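Local coordinates for protein AtxE2 (Asticcacaulis excentricus, PDB 5TXE) that hydrolyses the isopeptide bond of the threaded lasso peptides astexin-2 and astexin-3, recognising mainly their knotted loop and turning them into linear peptides, at residues T282-R287 against E299-I304; P275-A280 against Y476-S481; S326-L331 against H346-L351. The protein carries 1 engineered substitution. One frame throughout, in Å; residues are numbered along the deposited sequence.

Contact 1 (T282-R287 against E299-I304)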
loop_
_atom_site.group_PDB
_atom_site.type_symbol
_atom_site.label_atom_id
_atom_site.label_comp_id
_atom_site.label_asym_id
_atom_site.label_seq_id
_atom_site.Cartn_x
_atom_site.Cartn_y
_atom_site.Cartn_z
ATOM N N THR A 282 -4.495 -13.308 19.002
ATOM C CA THR A 282 -5.357 -14.398 18.621
ATOM C C THR A 282 -4.556 -15.637 18.791
ATOM O O THR A 282 -3.308 -15.590 18.771
ATOM C CB THR A 282 -5.800 -14.309 17.145
ATOM O OG1 THR A 282 -4.688 -14.588 16.277
ATOM C CG2 THR A 282 -6.357 -12.954 16.858
ATOM N N THR A 283 -5.290 -16.738 18.944
ATOM C CA THR A 283 -4.734 -18.048 19.152
ATOM C C THR A 283 -5.487 -19.014 18.230
ATOM O O THR A 283 -6.704 -18.938 18.133
ATOM C CB THR A 283 -4.948 -18.529 20.622
ATOM O OG1 THR A 283 -4.328 -17.618 21.543
ATOM C CG2 THR A 283 -4.334 -19.862 20.822
ATOM N N LEU A 284 -4.753 -19.937 17.627
ATOM C CA LEU A 284 -5.319 -21.053 16.925
ATOM C C LEU A 284 -6.209 -21.942 17.811
ATOM O O LEU A 284 -5.783 -22.353 18.903
ATOM C CB LEU A 284 -4.209 -21.934 16.454
ATOM C CG LEU A 284 -4.657 -23.089 15.574
ATOM C CD1 LEU A 284 -5.250 -22.579 14.282
ATOM C CD2 LEU A 284 -3.458 -23.955 15.281
ATOM N N VAL A 285 -7.411 -22.241 17.326
ATOM C CA VAL A 285 -8.344 -23.168 18.008
ATOM C C VAL A 285 -8.805 -24.287 17.059
ATOM O O VAL A 285 -8.901 -24.101 15.839
ATOM C CB VAL A 285 -9.572 -22.505 18.669
ATOM C CG1 VAL A 285 -9.220 -21.182 19.335
ATOM C CG2 VAL A 285 -10.681 -22.295 17.678
ATOM N N ALA A 286 -9.021 -25.459 17.641
ATOM C CA ALA A 286 -9.475 -26.630 16.919
ATOM C C ALA A 286 -10.801 -27.166 17.510
ATOM O O ALA A 286 -10.909 -27.331 18.738
ATOM C CB ALA A 286 -8.404 -27.691 16.967
ATOM N N ARG A 287 -11.788 -27.394 16.640
ATOM C CA ARG A 287 -13.066 -28.007 16.995
ATOM C C ARG A 287 -13.246 -29.294 16.188
ATOM O O ARG A 287 -13.138 -29.251 14.960
ATOM C CB ARG A 287 -14.223 -27.060 16.667
ATOM C CG ARG A 287 -14.224 -25.730 17.402
ATOM C CD ARG A 287 -15.306 -24.782 16.863
ATOM N NE ARG A 287 -16.613 -25.441 16.803
ATOM C CZ ARG A 287 -17.538 -25.450 17.768
ATOM N NH1 ARG A 287 -17.351 -24.807 18.928
ATOM N NH2 ARG A 287 -18.683 -26.110 17.557
ATOM N N GLU A 299 3.334 -20.553 21.722
ATOM C CA GLU A 299 3.531 -19.183 21.322
ATOM C C GLU A 299 3.404 -19.061 19.791
ATOM O O GLU A 299 2.913 -18.073 19.256
ATOM C CB GLU A 299 4.921 -18.700 21.825
ATOM C CG GLU A 299 5.067 -17.182 21.878
ATOM C CD GLU A 299 5.332 -16.580 20.512
ATOM O OE1 GLU A 299 6.093 -17.198 19.725
ATOM O OE2 GLU A 299 4.744 -15.519 20.207
ATOM N N ALA A 300 3.869 -20.071 19.091
ATOM C CA ALA A 300 3.811 -20.099 17.641
ATOM C C ALA A 300 2.423 -19.947 17.036
ATOM O O ALA A 300 2.315 -19.610 15.885
ATOM C CB ALA A 300 4.422 -21.389 17.167
ATOM N N CYS A 301 1.375 -20.186 17.809
ATOM C CA CYS A 301 -0.023 -20.251 17.321
ATOM C C CYS A 301 -0.626 -18.885 17.425
ATOM O O CYS A 301 -1.810 -18.717 17.146
ATOM C CB CYS A 301 -0.878 -21.240 18.201
ATOM S SG CYS A 301 -0.639 -23.032 17.876
ATOM N N GLN A 302 0.152 -17.898 17.874
ATOM C CA GLN A 302 -0.384 -16.528 18.071
ATOM C C GLN A 302 -0.265 -15.652 16.857
ATOM O O GLN A 302 0.778 -15.618 16.200
ATOM C CB GLN A 302 0.315 -15.805 19.226
ATOM C CG GLN A 302 0.240 -16.560 20.552
ATOM C CD GLN A 302 0.018 -15.649 21.713
ATOM O OE1 GLN A 302 0.778 -14.685 21.967
ATOM N NE2 GLN A 302 -1.053 -15.918 22.415
ATOM N N ASN A 303 -1.343 -14.931 16.598
ATOM C CA ASN A 303 -1.428 -13.915 15.565
ATOM C C ASN A 303 -1.137 -14.437 14.157
ATOM O O ASN A 303 -0.460 -13.831 13.354
ATOM C CB ASN A 303 -0.576 -12.726 15.970
ATOM C CG ASN A 303 -1.186 -11.978 17.147
ATOM O OD1 ASN A 303 -2.397 -11.686 17.182
ATOM N ND2 ASN A 303 -0.375 -11.743 18.153
ATOM N N ILE A 304 -1.744 -15.568 13.852
ATOM C CA ILE A 304 -1.650 -16.167 12.539
ATOM C C ILE A 304 -2.245 -15.212 11.523
ATOM O O ILE A 304 -3.262 -14.583 11.768
ATOM C CB ILE A 304 -2.371 -17.544 12.528
ATOM C CG1 ILE A 304 -1.526 -18.510 13.363
ATOM C CG2 ILE A 304 -2.582 -18.086 11.108
ATOM C CD1 ILE A 304 -2.207 -19.817 13.718
HETATM O O HOH W 1 -3.695 -16.781 15.747
HETATM O O HOH W 2 -4.960 -13.731 13.820
#
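Thr-282 sets OG1 between its backbone N and carbonyl carbon (chi1 71°), which turns the hydroxyl to two waters that lead on to the backbone of Cys-301 and Ile-304, and Asn-303 keeps CG beside its own N (chi1 -70°), bringing the amide back although its CB leads away. Thr-282 and Asn-303 then serve each other. Asn-303 OD1 accepts from Thr-282 N at 3.2 Å, with the donor well above the carbonyl plane, and Asn-303 N donates to Thr-282 O at 3.0 Å. Asparagine suits this position, because its backbone adopts the left-handed helical conformation that asparagine tolerates better than most residues. Gln-302 CA adds a C-H contact of 3.1 Å to Thr-282 O. Leu-284 N donates to Cys-301 O at 3.2 Å, and Thr-283 and Gln-302 form a single bridge. Threonine supplies one hydroxyl for both waters: one links OG1 to Cys-301 O and Ile-304 N, the other links it to Ile-304 O. Beside this polar seam, Leu-284 CB rests 3.8 Å from Cys-301 CB and 4.0 Å from Ile-304 CD1; Cys-301 is tied to Cys-296 by a disulfide.

Strand 283-288 runs between strands 266-271 and 294-295 in one four-stranded antiparallel sheet, consistent with a blade of the family's beta-propeller. Leu-284 reaches Leu-316 and Met-334 of the next sheet, where Ile-304 packs on Phe-318.

Contact 2 (P275-A280 against Y476-S481)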
loop_
_atom_site.group_PDB
_atom_site.type_symbol
_atom_site.label_atom_id
_atom_site.label_comp_id
_atom_site.label_asym_id
_atom_site.label_seq_id
_atom_site.Cartn_x
_atom_site.Cartn_y
_atom_site.Cartn_z
ATOM N N PRO A 275 -12.875 -11.498 23.112
ATOM C CA PRO A 275 -13.082 -11.178 21.687
ATOM C C PRO A 275 -13.251 -9.701 21.375
ATOM O O PRO A 275 -12.926 -9.307 20.252
ATOM C CB PRO A 275 -14.358 -11.952 21.303
ATOM C CG PRO A 275 -14.638 -12.881 22.444
ATOM C CD PRO A 275 -13.999 -12.271 23.670
ATOM N N GLN A 276 -13.697 -8.902 22.359
ATOM C CA GLN A 276 -13.875 -7.450 22.178
ATOM C C GLN A 276 -12.558 -6.715 22.030
ATOM O O GLN A 276 -12.473 -5.830 21.192
ATOM C CB GLN A 276 -14.613 -6.783 23.342
ATOM C CG GLN A 276 -16.108 -6.852 23.217
ATOM C CD GLN A 276 -16.592 -8.262 23.428
ATOM O OE1 GLN A 276 -16.146 -8.942 24.357
ATOM N NE2 GLN A 276 -17.469 -8.732 22.546
ATOM N N ASN A 277 -11.564 -7.063 22.858
ATOM C CA ASN A 277 -10.256 -6.398 22.860
ATOM C C ASN A 277 -9.473 -6.683 21.589
ATOM O O ASN A 277 -8.889 -7.736 21.430
ATOM C CB ASN A 277 -9.413 -6.806 24.066
ATOM C CG ASN A 277 -8.073 -6.105 24.103
ATOM O OD1 ASN A 277 -7.741 -5.279 23.238
ATOM N ND2 ASN A 277 -7.304 -6.402 25.114
ATOM N N ILE A 278 -9.432 -5.713 20.687
ATOM C CA ILE A 278 -8.766 -5.895 19.392
ATOM C C ILE A 278 -7.235 -6.061 19.498
ATOM O O ILE A 278 -6.592 -6.433 18.549
ATOM C CB ILE A 278 -9.074 -4.724 18.413
ATOM C CG1 ILE A 278 -8.385 -3.424 18.893
ATOM C CG2 ILE A 278 -10.585 -4.544 18.234
ATOM C CD1 ILE A 278 -8.575 -2.224 17.989
ATOM N N ASN A 279 -6.631 -5.753 20.627
ATOM C CA ASN A 279 -5.185 -5.867 20.720
ATOM C C ASN A 279 -4.738 -7.093 21.447
ATOM O O ASN A 279 -3.552 -7.360 21.536
ATOM C CB ASN A 279 -4.608 -4.621 21.375
ATOM C CG ASN A 279 -4.892 -3.367 20.541
ATOM O OD1 ASN A 279 -5.045 -3.456 19.308
ATOM N ND2 ASN A 279 -5.016 -2.215 21.210
ATOM N N ALA A 280 -5.693 -7.860 21.947
ATOM C CA ALA A 280 -5.389 -9.167 22.486
ATOM C C ALA A 280 -4.965 -10.054 21.329
ATOM O O ALA A 280 -5.562 -10.058 20.246
ATOM C CB ALA A 280 -6.589 -9.774 23.202
ATOM N N TYR A 476 -0.923 -1.532 22.656
ATOM C CA TYR A 476 -0.665 -2.439 23.784
ATOM C C TYR A 476 -1.727 -2.399 24.915
ATOM O O TYR A 476 -1.553 -3.063 25.943
ATOM C CB TYR A 476 0.726 -2.142 24.394
ATOM C CG TYR A 476 1.850 -2.571 23.484
ATOM C CD1 TYR A 476 2.176 -3.911 23.371
ATOM C CD2 TYR A 476 2.550 -1.653 22.709
ATOM C CE1 TYR A 476 3.172 -4.329 22.531
ATOM C CE2 TYR A 476 3.563 -2.060 21.873
ATOM C CZ TYR A 476 3.862 -3.404 21.783
ATOM O OH TYR A 476 4.849 -3.860 20.953
ATOM N N GLN A 477 -2.814 -1.645 24.729
ATOM C CA GLN A 477 -3.829 -1.457 25.764
ATOM C C GLN A 477 -5.168 -1.980 25.248
ATOM O O GLN A 477 -5.315 -2.272 24.053
ATOM C CB GLN A 477 -3.927 0.038 26.134
ATOM C CG GLN A 477 -2.647 0.616 26.757
ATOM C CD GLN A 477 -2.460 2.149 26.617
ATOM O OE1 GLN A 477 -3.235 2.856 25.961
ATOM N NE2 GLN A 477 -1.403 2.657 27.244
ATOM N N ARG A 478 -6.153 -2.074 26.139
ATOM C CA ARG A 478 -7.486 -2.586 25.791
ATOM C C ARG A 478 -8.284 -1.556 25.003
ATOM O O ARG A 478 -8.431 -0.428 25.462
ATOM C CB ARG A 478 -8.289 -2.942 27.060
ATOM C CG ARG A 478 -9.492 -3.873 26.796
ATOM C CD ARG A 478 -10.613 -3.788 27.845
ATOM N NE ARG A 478 -11.940 -3.797 27.211
ATOM C CZ ARG A 478 -12.494 -4.840 26.590
ATOM N NH1 ARG A 478 -11.861 -6.003 26.502
ATOM N NH2 ARG A 478 -13.700 -4.712 26.053
ATOM N N PHE A 479 -8.791 -1.949 23.837
ATOM C CA PHE A 479 -9.692 -1.108 23.041
ATOM C C PHE A 479 -10.695 -1.970 22.314
ATOM O O PHE A 479 -10.334 -3.042 21.841
ATOM C CB PHE A 479 -8.903 -0.254 22.015
ATOM C CG PHE A 479 -8.197 0.911 22.640
ATOM C CD1 PHE A 479 -8.934 2.036 23.038
ATOM C CD2 PHE A 479 -6.844 0.867 22.913
ATOM C CE1 PHE A 479 -8.314 3.093 23.666
ATOM C CE2 PHE A 479 -6.207 1.939 23.525
ATOM C CZ PHE A 479 -6.949 3.043 23.923
ATOM N N THR A 480 -11.942 -1.506 22.220
ATOM C CA THR A 480 -13.006 -2.288 21.581
ATOM C C THR A 480 -13.201 -1.885 20.130
ATOM O O THR A 480 -13.962 -2.542 19.409
ATOM C CB THR A 480 -14.354 -2.153 22.330
ATOM O OG1 THR A 480 -14.883 -0.832 22.168
ATOM C CG2 THR A 480 -14.175 -2.440 23.828
ATOM N N SER A 481 -12.514 -0.817 19.704
ATOM C CA SER A 481 -12.657 -0.301 18.342
ATOM C C SER A 481 -11.364 0.321 17.840
ATOM O O SER A 481 -10.680 0.994 18.594
ATOM C CB SER A 481 -13.740 0.766 18.339
ATOM O OG SER A 481 -13.764 1.468 17.118
#
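Asn-277 and Arg-478 lie obliquely across one another, the amide plane turned 65° from the guanidinium plane. The aliphatic part of the arginine does much of the touching: its CG is 3.7 Å from Asn-277 ND2, while NH1 comes within 3.5 Å of Asn-277 CB. With CG anti to the backbone N (chi1 -162°), Arg-478 runs back along the 275-280 loop, where NH2 meets Gln-276 CB near the guanidinium plane. Its charge is met by a salt bridge from NH1 to Asp-274, so the long arginine both covers the loop and pairs with an acid beside it.

Asn-279 is held differently. Its ND2 donates to Gln-477 O at 2.9 Å, the acceptor lying in the amide plane, and the same nitrogen sits at the edge of the Phe-479 ring, 4.0 Å from CD2, with amide and ring planes 70° apart. A second bond from ND2 goes to Gln-485 OE1, so two acceptors fix the rotation of this amide. Between the two asparagines, Ile-278 N gives a nearly straight bond of 3.0 Å to Phe-479 O, and Ile-278 CD1 extends to 3.8 Å from Ser-481 C.

Asn-277, Ile-278 and Asn-279 lie in a type I turn ending at Ala-280. Asn-277 OD1 accepts from Asn-279 N at 2.9 Å, an Asx turn, which is why a short amide side chain fits its first position.

The contact joins two domains at the surface. The 275-280 loop links strands 266-271 and 283-288 of the probable propeller, whereas 476-481 follows strand 463-467 of the alpha/beta-hydrolase sheet and leads into helix 482-490, whose N-cap is Ser-481, its OG accepting from Ile-483 N, and against which Phe-479 packs.

Contact 3 (S326-L331 against H346-L351)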
loop_
_atom_site.group_PDB
_atom_site.type_symbol
_atom_site.label_atom_id
_atom_site.label_comp_id
_atom_site.label_asym_id
_atom_site.label_seq_id
_atom_site.Cartn_x
_atom_site.Cartn_y
_atom_site.Cartn_z
ATOM N N SER A 326 8.320 -7.838 15.120
ATOM C CA SER A 326 7.629 -8.580 14.062
ATOM C C SER A 326 8.289 -8.470 12.703
ATOM O O SER A 326 7.612 -8.557 11.700
ATOM C CB SER A 326 6.161 -8.119 13.930
ATOM O OG SER A 326 5.464 -8.486 15.098
ATOM N N ASN A 327 9.598 -8.288 12.657
ATOM C CA ASN A 327 10.238 -8.026 11.362
ATOM C C ASN A 327 10.274 -9.202 10.347
ATOM O O ASN A 327 10.449 -8.975 9.138
ATOM C CB ASN A 327 11.624 -7.468 11.577
ATOM C CG ASN A 327 12.661 -8.526 11.844
ATOM O OD1 ASN A 327 13.382 -8.931 10.949
ATOM N ND2 ASN A 327 12.733 -8.981 13.064
ATOM N N GLU A 328 10.056 -10.431 10.806
ATOM C CA GLU A 328 10.136 -11.589 9.920
ATOM C C GLU A 328 8.824 -12.250 9.682
ATOM O O GLU A 328 7.876 -12.017 10.398
ATOM C CB GLU A 328 11.074 -12.617 10.498
ATOM C CG GLU A 328 12.520 -12.170 10.484
ATOM C CD GLU A 328 13.451 -13.316 10.822
ATOM O OE1 GLU A 328 13.220 -14.430 10.300
ATOM O OE2 GLU A 328 14.375 -13.114 11.626
ATOM N N MET A 329 8.739 -13.010 8.598
ATOM C CA MET A 329 7.611 -13.878 8.336
ATOM C C MET A 329 8.090 -15.272 8.625
ATOM O O MET A 329 9.245 -15.564 8.418
ATOM C CB MET A 329 7.212 -13.879 6.861
ATOM C CG MET A 329 6.649 -12.576 6.368
ATOM S SD MET A 329 4.870 -12.543 6.234
ATOM C CE MET A 329 4.587 -13.993 5.271
ATOM N N ALA A 330 7.163 -16.144 8.989
ATOM C CA ALA A 330 7.459 -17.560 9.236
ATOM C C ALA A 330 6.288 -18.431 8.817
ATOM O O ALA A 330 5.145 -18.038 8.921
ATOM C CB ALA A 330 7.781 -17.781 10.716
ATOM N N LEU A 331 6.618 -19.610 8.354
ATOM C CA LEU A 331 5.678 -20.599 7.945
ATOM C C LEU A 331 5.827 -21.813 8.842
ATOM O O LEU A 331 6.963 -22.303 9.048
ATOM C CB LEU A 331 6.037 -21.012 6.544
ATOM C CG LEU A 331 5.197 -22.095 5.905
ATOM C CD1 LEU A 331 3.751 -21.673 5.808
ATOM C CD2 LEU A 331 5.783 -22.378 4.519
ATOM N N HIS A 346 11.534 -19.256 7.700
ATOM C CA HIS A 346 11.382 -17.885 8.161
ATOM C C HIS A 346 12.400 -16.993 7.436
ATOM O O HIS A 346 13.469 -17.445 7.087
ATOM C CB HIS A 346 11.586 -17.777 9.665
ATOM C CG HIS A 346 12.974 -18.128 10.101
ATOM N ND1 HIS A 346 13.799 -17.260 10.796
ATOM C CD2 HIS A 346 13.694 -19.256 9.909
ATOM C CE1 HIS A 346 14.962 -17.843 11.017
ATOM N NE2 HIS A 346 14.925 -19.052 10.483
ATOM N N ALA A 347 12.055 -15.725 7.214
ATOM C CA ALA A 347 12.934 -14.782 6.508
ATOM C C ALA A 347 12.409 -13.375 6.712
ATOM O O ALA A 347 11.230 -13.172 7.082
ATOM C CB ALA A 347 12.950 -15.084 5.035
ATOM N N THR A 348 13.271 -12.401 6.515
ATOM C CA THR A 348 12.807 -11.024 6.311
ATOM C C THR A 348 12.091 -11.050 4.917
ATOM O O THR A 348 12.240 -11.995 4.160
ATOM C CB THR A 348 13.970 -10.055 6.407
ATOM O OG1 THR A 348 14.911 -10.324 5.391
ATOM C CG2 THR A 348 14.685 -10.232 7.710
ATOM N N GLY A 349 11.171 -10.149 4.660
ATOM C CA GLY A 349 10.437 -10.186 3.416
ATOM C C GLY A 349 8.980 -10.496 3.647
ATOM O O GLY A 349 8.493 -10.482 4.776
ATOM N N LEU A 350 8.304 -10.765 2.553
ATOM C CA LEU A 350 6.902 -11.017 2.549
ATOM C C LEU A 350 6.607 -12.170 1.623
ATOM O O LEU A 350 7.269 -12.333 0.602
ATOM C CB LEU A 350 6.150 -9.780 2.026
ATOM C CG LEU A 350 6.323 -8.478 2.791
ATOM C CD1 LEU A 350 5.909 -7.216 2.009
ATOM C CD2 LEU A 350 5.512 -8.607 4.063
ATOM N N LEU A 351 5.588 -12.939 1.982
ATOM C CA LEU A 351 4.975 -13.908 1.086
ATOM C C LEU A 351 3.548 -13.496 0.921
ATOM O O LEU A 351 2.841 -13.336 1.899
ATOM C CB LEU A 351 4.985 -15.306 1.669
ATOM C CG LEU A 351 6.312 -15.955 1.899
ATOM C CD1 LEU A 351 6.046 -17.301 2.568
ATOM C CD2 LEU A 351 7.057 -16.157 0.603
HETATM O O HOH W 3 8.505 -9.248 7.205
HETATM O O HOH W 4 11.148 -7.849 6.314
#
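Met-329 reaches from its own strand across the bend at Gly-349 to Leu-351. Its CB lies on the flank of the 346-351 segment, 4.1 Å from Ala-347 O. CG, beside the backbone N, comes close to Gly-349 O at 3.2 Å. The chain then bends at chi2 (-101°) and again at chi3 (-52°), so that CE turns along the segment and ends 3.6 Å from Leu-351 N and 3.9 Å from Leu-351 CB. A flexible, unbranched apolar chain suits this curved path, which Leu-319 and Trp-345 also line. The methionine backbone is gripped in both directions: its N donates to Ala-347 O at 2.9 Å, and its O accepts from Ala-347 N.

This hydrogen-bonded antiparallel pair belongs to the hairpin of strands 328-335 and 342-347, the last two strands of a four-stranded sheet that fits a beta-propeller blade. Gly-349 carries the chain from there into strand 350-357, the first strand of the following sheet; at its backbone angles a CB would collide with the carbonyl O of Thr-348. At the start of strand 328-335, Asn-327 and Glu-328 form a classic beta bulge opposite Glu-322.

On the other face, the small methyl of Ala-330 meets His-346 CB at 3.9 Å in a non-hydrogen-bonded pair. His-346 ND1 donates to Glu-328 OE1 at 2.9 Å, and OE1 receives it on its syn lone pair; ring and carboxylate planes are 17° apart, but the bond is bent, with OE1 tilted from the ring plane. An alanine in place of Glu-328 would probably leave the imidazole without its mate and free to turn. Glu-328 CG also lies 4.0 Å from Thr-348 CG2, which in turn nears Asn-327 OD1; that oxygen accepts from Arg-404, while Asn-327 ND2 donates to Trp-324 O.

How the contacts relate
Contacts 1 and 3 are largely buried and concern neighbouring sheets of the probable propeller, while contact 2 lies at the surface and joins that domain to the hydrolase domain across 195 intervening residues, a loop that encloses the other two. Segment 282-287 comes almost immediately after 275-280. Contacts 1 and 3 lie in series, centres about 17 Å apart; strand 304-310 shares its sheet with strands 328-335 and 342-347. Their chemistry differs accordingly: contact 1 combines a single bridge with waters and a disulfide, contact 3 a short antiparallel pairing with a His-carboxylate bond and apolar packing, and contact 2, without strands, depends on a turn, side-chain amides, one backbone bond and arginine packing.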